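Local coordinates for protein iron transport multicopper oxidase FET3 (Saccharomyces cerevisiae, PDB 1ZPU) that oxidises ferrous to ferric iron, using copper and molecular oxygen, for high-affinity iron uptake by the yeast cell, and also oxidises cuprous ions, at residues S140-D145 against N169-N174; E381-N386 against N446-F451. One frame throughout, in Å; residues are numbered along the deposited sequence.

Contact 1: residues S140-D145 against N169-N174. With NAG (2-acetamido-2-deoxy-beta-D-glucopyranose), chain G; MAN (alpha-D-mannopyranose), chain H.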
ATOM      1  N   SER A 140     -11.294  -1.992  -6.378  1.00 68.88           N
ATOM      2  CA  SER A 140     -10.704  -0.666  -6.555  1.00 69.08           C
ATOM      3  C   SER A 140     -11.787   0.375  -6.744  1.00 68.96           C
ATOM      4  O   SER A 140     -12.922   0.010  -6.979  1.00 69.41           O
ATOM      5  CB  SER A 140      -9.766  -0.663  -7.765  1.00 69.19           C
ATOM      6  OG  SER A 140      -9.219   0.622  -7.951  1.00 69.45           O
ATOM      7  N   GLU A 141     -11.452   1.659  -6.623  1.00 68.82           N
ATOM      8  CA  GLU A 141     -12.342   2.717  -7.124  1.00 68.94           C
ATOM      9  C   GLU A 141     -11.837   3.147  -8.498  1.00 68.94           C
ATOM     10  O   GLU A 141     -10.703   2.830  -8.862  1.00 68.92           O
ATOM     11  CB  GLU A 141     -12.430   3.914  -6.173  1.00 68.55           C
ATOM     12  CG  GLU A 141     -11.211   4.855  -6.194  1.00 69.96           C
ATOM     13  CD  GLU A 141      -9.990   4.268  -5.501  1.00 71.33           C
ATOM     14  OE1 GLU A 141      -9.955   4.298  -4.238  1.00 69.95           O
ATOM     15  OE2 GLU A 141      -9.080   3.769  -6.228  1.00 71.66           O
ATOM     16  N   TRP A 142     -12.672   3.861  -9.251  1.00 68.82           N
ATOM     17  CA  TRP A 142     -12.293   4.305 -10.583  1.00 68.74           C
ATOM     18  C   TRP A 142     -12.632   5.798 -10.825  1.00 68.99           C
ATOM     19  O   TRP A 142     -13.730   6.269 -10.481  1.00 69.22           O
ATOM     20  CB  TRP A 142     -12.952   3.395 -11.620  1.00 68.47           C
ATOM     21  CG  TRP A 142     -12.469   3.629 -12.991  1.00 68.07           C
ATOM     22  CD1 TRP A 142     -13.183   4.115 -14.042  1.00 67.90           C
ATOM     23  CD2 TRP A 142     -11.154   3.398 -13.471  1.00 68.47           C
ATOM     24  NE1 TRP A 142     -12.394   4.203 -15.161  1.00 67.63           N
ATOM     25  CE2 TRP A 142     -11.136   3.776 -14.837  1.00 67.40           C
ATOM     26  CE3 TRP A 142      -9.978   2.925 -12.884  1.00 68.73           C
ATOM     27  CZ2 TRP A 142     -10.000   3.684 -15.618  1.00 66.23           C
ATOM     28  CZ3 TRP A 142      -8.835   2.837 -13.679  1.00 68.28           C
ATOM     29  CH2 TRP A 142      -8.864   3.215 -15.028  1.00 67.22           C
ATOM     30  N   TYR A 143     -11.675   6.528 -11.395  1.00 69.03           N
ATOM     31  CA  TYR A 143     -11.846   7.941 -11.756  1.00 68.89           C
ATOM     32  C   TYR A 143     -12.008   8.062 -13.247  1.00 68.90           C
ATOM     33  O   TYR A 143     -11.510   7.229 -13.997  1.00 69.25           O
ATOM     34  CB  TYR A 143     -10.637   8.781 -11.313  1.00 68.65           C
ATOM     35  CG  TYR A 143     -10.555   9.024  -9.818  1.00 68.09           C
ATOM     36  CD1 TYR A 143     -10.018   8.070  -8.971  1.00 68.37           C
ATOM     37  CD2 TYR A 143     -11.019  10.205  -9.255  1.00 68.71           C
ATOM     38  CE1 TYR A 143      -9.939   8.274  -7.605  1.00 68.40           C
ATOM     39  CE2 TYR A 143     -10.946  10.425  -7.879  1.00 69.46           C
ATOM     40  CZ  TYR A 143     -10.403   9.446  -7.065  1.00 68.89           C
ATOM     41  OH  TYR A 143     -10.308   9.633  -5.707  1.00 69.17           O
ATOM     42  N   HIS A 144     -12.708   9.104 -13.676  1.00 69.00           N
ATOM     43  CA  HIS A 144     -12.909   9.388 -15.094  1.00 68.92           C
ATOM     44  C   HIS A 144     -11.861  10.319 -15.658  1.00 69.09           C
ATOM     45  O   HIS A 144     -11.745  10.469 -16.863  1.00 69.51           O
ATOM     46  CB  HIS A 144     -14.277  10.008 -15.283  1.00 68.90           C
ATOM     47  CG  HIS A 144     -15.375   9.003 -15.272  1.00 69.42           C
ATOM     48  ND1 HIS A 144     -16.624   9.258 -15.802  1.00 69.53           N
ATOM     49  CD2 HIS A 144     -15.396   7.722 -14.840  1.00 66.95           C
ATOM     50  CE1 HIS A 144     -17.374   8.178 -15.674  1.00 68.22           C
ATOM     51  NE2 HIS A 144     -16.653   7.237 -15.091  1.00 68.25           N
ATOM     52  N   ASP A 145     -11.120  10.970 -14.778  1.00 69.27           N
ATOM     53  CA  ASP A 145     -10.023  11.807 -15.184  1.00 69.51           C
ATOM     54  C   ASP A 145      -8.725  11.188 -14.699  1.00 69.35           C
ATOM     55  O   ASP A 145      -8.691  10.546 -13.653  1.00 69.46           O
ATOM     56  CB  ASP A 145     -10.192  13.213 -14.609  1.00 70.01           C
ATOM     57  CG  ASP A 145     -11.449  13.917 -15.131  1.00 72.01           C
ATOM     58  OD1 ASP A 145     -11.365  14.673 -16.146  1.00 73.31           O
ATOM     59  OD2 ASP A 145     -12.524  13.712 -14.521  1.00 74.15           O
ATOM     60  N   ASN A 169     -16.832   5.532  -9.546  1.00 68.80           N
ATOM     61  CA  ASN A 169     -17.394   4.202  -9.349  1.00 68.78           C
ATOM     62  C   ASN A 169     -16.450   3.255  -8.643  1.00 68.97           C
ATOM     63  O   ASN A 169     -15.234   3.439  -8.672  1.00 69.04           O
ATOM     64  CB  ASN A 169     -17.757   3.564 -10.696  1.00 68.49           C
ATOM     65  CG  ASN A 169     -19.203   3.784 -11.074  1.00 69.27           C
ATOM     66  OD1 ASN A 169     -20.136   3.504 -10.287  1.00 69.92           O
ATOM     67  ND2 ASN A 169     -19.410   4.292 -12.280  1.00 69.33           N
ATOM     68  N   LEU A 170     -17.025   2.221  -8.032  1.00 69.08           N
ATOM     69  CA  LEU A 170     -16.260   1.063  -7.582  1.00 69.13           C
ATOM     70  C   LEU A 170     -16.128   0.040  -8.710  1.00 68.90           C
ATOM     71  O   LEU A 170     -17.078  -0.196  -9.459  1.00 69.30           O
ATOM     72  CB  LEU A 170     -16.936   0.406  -6.364  1.00 69.45           C
ATOM     73  CG  LEU A 170     -16.928   1.227  -5.066  1.00 70.39           C
ATOM     74  CD1 LEU A 170     -17.536   0.467  -3.908  1.00 70.24           C
ATOM     75  CD2 LEU A 170     -15.508   1.649  -4.726  1.00 71.42           C
ATOM     76  N   ILE A 171     -14.957  -0.573  -8.820  1.00 68.48           N
ATOM     77  CA  ILE A 171     -14.727  -1.623  -9.799  1.00 68.08           C
ATOM     78  C   ILE A 171     -14.150  -2.901  -9.170  1.00 68.35           C
ATOM     79  O   ILE A 171     -13.586  -2.860  -8.075  1.00 68.50           O
ATOM     80  CB  ILE A 171     -13.860  -1.108 -10.954  1.00 67.88           C
ATOM     81  CG1 ILE A 171     -12.548  -0.515 -10.420  1.00 67.52           C
ATOM     82  CG2 ILE A 171     -14.626  -0.076 -11.748  1.00 66.43           C
ATOM     83  CD1 ILE A 171     -11.522  -0.325 -11.469  1.00 66.47           C
ATOM     84  N   VAL A 172     -14.367  -4.033  -9.843  1.00 68.35           N
ATOM     85  CA  VAL A 172     -13.758  -5.330  -9.506  1.00 68.45           C
ATOM     86  C   VAL A 172     -13.133  -5.903 -10.755  1.00 68.82           C
ATOM     87  O   VAL A 172     -13.757  -5.875 -11.824  1.00 68.80           O
ATOM     88  CB  VAL A 172     -14.766  -6.426  -8.989  1.00 68.60           C
ATOM     89  CG1 VAL A 172     -14.541  -6.718  -7.559  1.00 68.57           C
ATOM     90  CG2 VAL A 172     -16.231  -6.086  -9.261  1.00 67.55           C
ATOM     91  N   ASN A 173     -11.917  -6.449 -10.627  1.00 69.08           N
ATOM     92  CA  ASN A 173     -11.183  -7.004 -11.784  1.00 68.75           C
ATOM     93  C   ASN A 173     -11.287  -6.114 -12.996  1.00 68.70           C
ATOM     94  O   ASN A 173     -11.446  -6.592 -14.092  1.00 69.09           O
ATOM     95  CB  ASN A 173     -11.687  -8.393 -12.156  1.00 67.93           C
ATOM     96  CG  ASN A 173     -11.031  -9.470 -11.358  1.00 67.49           C
ATOM     97  OD1 ASN A 173     -10.480  -9.215 -10.274  1.00 67.17           O
ATOM     98  ND2 ASN A 173     -11.087 -10.699 -11.888  1.00 67.18           N
ATOM     99  N   ASN A 174     -11.228  -4.808 -12.777  1.00 68.87           N
ATOM    100  CA  ASN A 174     -11.258  -3.818 -13.843  1.00 68.69           C
ATOM    101  C   ASN A 174     -12.520  -3.821 -14.716  1.00 68.91           C
ATOM    102  O   ASN A 174     -12.455  -3.500 -15.909  1.00 69.34           O
ATOM    103  CB  ASN A 174      -9.982  -3.894 -14.690  1.00 68.24           C
ATOM    104  CG  ASN A 174      -8.724  -3.654 -13.868  1.00 68.65           C
ATOM    105  OD1 ASN A 174      -8.417  -2.532 -13.481  1.00 69.52           O
ATOM    106  ND2 ASN A 174      -7.996  -4.716 -13.595  1.00 69.24           N
TER
HETATM  107  C1  NAG G   1     -10.315 -11.745 -11.248  1.00 65.65           C
HETATM  108  C2  NAG G   1     -10.964 -13.073 -11.649  1.00 63.91           C
HETATM  109  C3  NAG G   1     -10.128 -14.251 -11.161  1.00 64.45           C
HETATM  110  C4  NAG G   1      -8.644 -14.125 -11.522  1.00 65.85           C
HETATM  111  C5  NAG G   1      -8.150 -12.746 -11.139  1.00 65.41           C
HETATM  112  C6  NAG G   1      -6.774 -12.577 -11.746  1.00 66.89           C
HETATM  113  C7  NAG G   1     -13.368 -13.475 -11.875  1.00 65.72           C
HETATM  114  C8  NAG G   1     -14.672 -13.824 -11.191  1.00 64.81           C
HETATM  115  N2  NAG G   1     -12.312 -13.160 -11.125  1.00 63.94           N
HETATM  116  O3  NAG G   1     -10.633 -15.418 -11.748  1.00 64.22           O
HETATM  117  O4  NAG G   1      -7.836 -15.012 -10.766  1.00 68.46           O
HETATM  118  O5  NAG G   1      -8.977 -11.759 -11.694  1.00 65.20           O
HETATM  119  O6  NAG G   1      -6.194 -11.360 -11.349  1.00 68.98           O
HETATM  120  O7  NAG G   1     -13.313 -13.491 -13.102  1.00 68.11           O
HETATM  121  C1  MAN H   5     -23.526   6.949 -13.254  1.00 72.21           C
HETATM  122  C2  MAN H   5     -23.208   6.024 -12.085  1.00 70.68           C
HETATM  123  C3  MAN H   5     -22.394   6.739 -11.016  1.00 71.97           C
HETATM  124  C4  MAN H   5     -21.208   7.450 -11.651  1.00 72.60           C
HETATM  125  C5  MAN H   5     -21.673   8.388 -12.743  1.00 72.41           C
HETATM  126  C6  MAN H   5     -20.470   9.025 -13.412  1.00 72.66           C
HETATM  127  O2  MAN H   5     -22.442   4.949 -12.553  1.00 67.50           O
HETATM  128  O3  MAN H   5     -21.910   5.810 -10.071  1.00 72.45           O
HETATM  129  O4  MAN H   5     -20.509   8.179 -10.680  1.00 73.79           O
HETATM  130  O5  MAN H   5     -22.372   7.633 -13.708  1.00 72.85           O
HETATM  131  O6  MAN H   5     -20.941   9.768 -14.512  1.00 75.35           O
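N169 pairs with W142 through its backbone, while its side chain hydrogen-bonds a mannose of a glycan attached elsewhere in the protein. The setting is the second cupredoxin-like domain. Strand 169-172 borders the sheet next to strand 133-142, and three bridged antiparallel pairs join the two segments. The two short segments are far from straight antiparallel, at 132°. The W142 N to N169 O bond is 2.7 Å, but the return bond from N169 N to W142 O is weak at 3.3 Å. At the other end I171 N reaches S140 O at 2.8 Å, and S140 N returns to I171 O.

S140, W142, N169 and I171 share one face. I171 has CG1 between its backbone N and carbonyl carbon (chi1 55°), which sends CG1 toward S140, and the extended chi2 carries CD1 on to the indole. Its CG2 lies 3.9 Å from W142 CB. CD1 approaches the ring obliquely, 3.9 Å from W142 CE3. On the face of L170, the E141 chain bends off, and its carboxylate is held by the backbone N-H groups of G197, F198 and V199.

N169 ND2 donates to mannose O2 at 3.1 Å, with 160° at the hydrogen. Mannose O3 lies near OD1, but where its proton goes is unsettled. With an alanine in place of N169, mannose O2 would probably lose this N-H and the sugar would be freer to shift. Just beyond these pairs, N173 carries a separate glycan through its ND2. S140 OG, which also bonds K117 NZ, donates to E141 O at 2.8 Å.

Contact 2: residues E381-N386 against N446-F451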
ATOM      1  N   GLU A 381       9.388   0.763  17.769  1.00 69.16           N
ATOM      2  CA  GLU A 381       7.976   1.003  17.981  1.00 69.45           C
ATOM      3  C   GLU A 381       7.585   2.321  17.323  1.00 69.27           C
ATOM      4  O   GLU A 381       8.210   3.360  17.563  1.00 69.45           O
ATOM      5  CB  GLU A 381       7.668   1.017  19.479  1.00 69.32           C
ATOM      6  CG  GLU A 381       6.334   1.622  19.871  1.00 70.01           C
ATOM      7  CD  GLU A 381       6.045   1.480  21.361  1.00 70.71           C
ATOM      8  OE1 GLU A 381       5.792   0.340  21.818  1.00 72.36           O
ATOM      9  OE2 GLU A 381       6.062   2.507  22.085  1.00 72.72           O
ATOM     10  N   ILE A 382       6.559   2.264  16.477  1.00 69.05           N
ATOM     11  CA  ILE A 382       5.993   3.458  15.861  1.00 68.71           C
ATOM     12  C   ILE A 382       4.685   3.801  16.560  1.00 68.74           C
ATOM     13  O   ILE A 382       3.756   3.006  16.604  1.00 68.89           O
ATOM     14  CB  ILE A 382       5.780   3.287  14.332  1.00 68.41           C
ATOM     15  CG1 ILE A 382       7.124   3.264  13.617  1.00 68.07           C
ATOM     16  CG2 ILE A 382       4.960   4.426  13.762  1.00 67.97           C
ATOM     17  CD1 ILE A 382       7.064   2.707  12.209  1.00 68.55           C
ATOM     18  N   VAL A 383       4.636   4.990  17.130  1.00 68.78           N
ATOM     19  CA  VAL A 383       3.420   5.510  17.728  1.00 68.80           C
ATOM     20  C   VAL A 383       2.849   6.550  16.775  1.00 68.81           C
ATOM     21  O   VAL A 383       3.492   7.555  16.473  1.00 68.82           O
ATOM     22  CB  VAL A 383       3.678   6.157  19.119  1.00 68.72           C
ATOM     23  CG1 VAL A 383       2.379   6.686  19.715  1.00 68.39           C
ATOM     24  CG2 VAL A 383       4.337   5.162  20.069  1.00 68.56           C
ATOM     25  N   LEU A 384       1.639   6.299  16.297  1.00 68.68           N
ATOM     26  CA  LEU A 384       1.008   7.200  15.368  1.00 68.66           C
ATOM     27  C   LEU A 384      -0.255   7.783  15.987  1.00 68.80           C
ATOM     28  O   LEU A 384      -1.168   7.046  16.359  1.00 68.87           O
ATOM     29  CB  LEU A 384       0.727   6.476  14.048  1.00 68.49           C
ATOM     30  CG  LEU A 384       0.192   7.302  12.874  1.00 68.54           C
ATOM     31  CD1 LEU A 384       0.842   6.868  11.591  1.00 69.43           C
ATOM     32  CD2 LEU A 384      -1.305   7.207  12.758  1.00 67.22           C
ATOM     33  N   ASN A 385      -0.281   9.109  16.101  1.00 68.84           N
ATOM     34  CA  ASN A 385      -1.419   9.848  16.644  1.00 68.86           C
ATOM     35  C   ASN A 385      -2.148  10.663  15.561  1.00 69.06           C
ATOM     36  O   ASN A 385      -1.646  11.695  15.107  1.00 69.06           O
ATOM     37  CB  ASN A 385      -0.951  10.786  17.757  1.00 68.60           C
ATOM     38  CG  ASN A 385      -0.230  10.060  18.868  1.00 68.50           C
ATOM     39  OD1 ASN A 385      -0.735   9.081  19.414  1.00 68.43           O
ATOM     40  ND2 ASN A 385       0.955  10.542  19.218  1.00 68.45           N
ATOM     41  N   ASN A 386      -3.329  10.198  15.152  1.00 69.18           N
ATOM     42  CA  ASN A 386      -4.137  10.912  14.164  1.00 69.29           C
ATOM     43  C   ASN A 386      -4.790  12.158  14.736  1.00 69.58           C
ATOM     44  O   ASN A 386      -5.658  12.080  15.606  1.00 69.77           O
ATOM     45  CB  ASN A 386      -5.215  10.014  13.558  1.00 69.31           C
ATOM     46  CG  ASN A 386      -5.840  10.616  12.304  1.00 69.54           C
ATOM     47  OD1 ASN A 386      -5.266  11.504  11.681  1.00 70.34           O
ATOM     48  ND2 ASN A 386      -7.022  10.134  11.934  1.00 69.44           N
ATOM     49  N   ASN A 446      -5.468   6.589  17.408  1.00 69.15           N
ATOM     50  CA  ASN A 446      -4.053   6.256  17.472  1.00 69.05           C
ATOM     51  C   ASN A 446      -3.805   4.783  17.235  1.00 69.00           C
ATOM     52  O   ASN A 446      -4.719   3.967  17.351  1.00 69.03           O
ATOM     53  CB  ASN A 446      -3.448   6.684  18.823  1.00 69.08           C
ATOM     54  CG  ASN A 446      -4.182   6.088  20.021  1.00 69.20           C
ATOM     55  OD1 ASN A 446      -3.971   4.932  20.390  1.00 69.92           O
ATOM     56  ND2 ASN A 446      -5.036   6.883  20.639  1.00 68.72           N
ATOM     57  N   PHE A 447      -2.570   4.451  16.882  1.00 68.99           N
ATOM     58  CA  PHE A 447      -2.135   3.068  16.903  1.00 68.97           C
ATOM     59  C   PHE A 447      -0.674   2.937  17.291  1.00 69.02           C
ATOM     60  O   PHE A 447       0.074   3.920  17.277  1.00 69.02           O
ATOM     61  CB  PHE A 447      -2.493   2.309  15.609  1.00 68.90           C
ATOM     62  CG  PHE A 447      -1.667   2.665  14.388  1.00 69.29           C
ATOM     63  CD1 PHE A 447      -2.298   2.890  13.167  1.00 69.97           C
ATOM     64  CD2 PHE A 447      -0.278   2.701  14.423  1.00 69.60           C
ATOM     65  CE1 PHE A 447      -1.566   3.178  12.008  1.00 69.98           C
ATOM     66  CE2 PHE A 447       0.458   2.999  13.277  1.00 69.90           C
ATOM     67  CZ  PHE A 447      -0.189   3.230  12.067  1.00 69.79           C
ATOM     68  N   VAL A 448      -0.291   1.725  17.682  1.00 68.99           N
ATOM     69  CA  VAL A 448       1.086   1.420  18.042  1.00 68.73           C
ATOM     70  C   VAL A 448       1.465   0.096  17.402  1.00 68.81           C
ATOM     71  O   VAL A 448       0.779  -0.918  17.574  1.00 68.91           O
ATOM     72  CB  VAL A 448       1.303   1.355  19.572  1.00 68.62           C
ATOM     73  CG1 VAL A 448       2.770   1.162  19.891  1.00 68.58           C
ATOM     74  CG2 VAL A 448       0.816   2.606  20.246  1.00 68.12           C
ATOM     75  N   ILE A 449       2.557   0.125  16.648  1.00 68.78           N
ATOM     76  CA  ILE A 449       3.084  -1.064  16.002  1.00 68.76           C
ATOM     77  C   ILE A 449       4.518  -1.281  16.433  1.00 68.90           C
ATOM     78  O   ILE A 449       5.219  -0.327  16.767  1.00 69.12           O
ATOM     79  CB  ILE A 449       3.018  -0.972  14.466  1.00 68.64           C
ATOM     80  CG1 ILE A 449       3.757   0.275  13.964  1.00 68.78           C
ATOM     81  CG2 ILE A 449       1.583  -0.967  14.004  1.00 68.12           C
ATOM     82  CD1 ILE A 449       3.960   0.300  12.452  1.00 69.24           C
ATOM     83  N   ARG A 450       4.939  -2.543  16.433  1.00 69.05           N
ATOM     84  CA  ARG A 450       6.305  -2.918  16.779  1.00 68.96           C
ATOM     85  C   ARG A 450       6.867  -3.930  15.796  1.00 69.02           C
ATOM     86  O   ARG A 450       6.146  -4.804  15.303  1.00 69.02           O
ATOM     87  CB  ARG A 450       6.369  -3.490  18.193  1.00 68.90           C
ATOM     88  CG  ARG A 450       6.321  -2.446  19.266  1.00 68.65           C
ATOM     89  CD  ARG A 450       6.634  -3.063  20.593  1.00 68.82           C
ATOM     90  NE  ARG A 450       5.938  -2.344  21.646  1.00 69.11           N
ATOM     91  CZ  ARG A 450       5.818  -2.763  22.897  1.00 69.32           C
ATOM     92  NH1 ARG A 450       6.359  -3.913  23.275  1.00 69.68           N
ATOM     93  NH2 ARG A 450       5.153  -2.027  23.769  1.00 69.38           N
ATOM     94  N   PHE A 451       8.163  -3.799  15.525  1.00 69.00           N
ATOM     95  CA  PHE A 451       8.890  -4.729  14.662  1.00 69.01           C
ATOM     96  C   PHE A 451      10.375  -4.718  15.001  1.00 69.07           C
ATOM     97  O   PHE A 451      10.868  -3.756  15.576  1.00 69.36           O
ATOM     98  CB  PHE A 451       8.666  -4.407  13.171  1.00 68.74           C
ATOM     99  CG  PHE A 451       9.300  -3.114  12.715  1.00 68.02           C
ATOM    100  CD1 PHE A 451      10.519  -3.122  12.050  1.00 67.66           C
ATOM    101  CD2 PHE A 451       8.670  -1.896  12.935  1.00 66.92           C
ATOM    102  CE1 PHE A 451      11.096  -1.938  11.624  1.00 67.62           C
ATOM    103  CE2 PHE A 451       9.239  -0.713  12.504  1.00 66.65           C
ATOM    104  CZ  PHE A 451      10.450  -0.731  11.849  1.00 67.31           C
TER
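L384 lies against one face of the F447 ring. Its CB sits over that face, 4.0 Å from the ring centroid. L384 CD1 adds a second touch, 3.8 Å from F447 CZ. At chi1 73° the F447 ring swings across toward L384. The next bump on this face is I449. Its side chain runs alongside I382, with CG1 3.6 Å from I382 CB. I382 CD1 dips into the notch between I449 CD1 and the edge of F451, 4.1 Å from F451 CE2. The row is thus built of local fits, L384 on the F447 face and I382 in this notch. Strand 438-441 packs on L384, F447 and I449.

The face of E381, V383 and V448 is shaped differently. With chi1 at 164°, E381 CG stands opposite the backbone N, and the chain crosses V448 obliquely, CG 3.6 Å from V448 CG1. V383 touches the same methyl more loosely. E381 and R450 lie side by side and form a salt bridge. E381 OE1 takes R450 NE at 2.7 Å, and a weak bond from R450 NH2 at 3.1 Å. One oxygen thus meets two donors, and the carboxylate is turned 37° from the guanidinium. At the far end N385 OD1 rests on N446 CB. Their amides bond elsewhere, N385 ND2 to D321 and N446 ND2 to H419 O.

Paired backbone bonds join I382 with I449 and L384 with F447. This is the regular antiparallel pairing of a cupredoxin sheet, here in the third domain, where the L384 side chain comes about 6 Å from that of H392, a type 1 copper ligand.

In the fold
From the N terminus the chain first builds the plastocyanin-like 1 region, then enters strand 133-142. Contact 1 closes a short loop there: 23 residues, including helix 147-154, separate its segments. Strand 169-172 thereby becomes the border of a six-stranded sheet. The chain then completes the second domain and moves into the third. Contact 2 closes a longer loop of 59 residues, which holds strands 392-396, 401-406, 434-436 and 438-441. It joins two inner strands of another six-stranded sheet. The contacts follow in series, neither nesting nor crossing. Their centres are 31 Å apart on opposite sides of the chain's centre, and their nearest atoms stay about 17 Å apart.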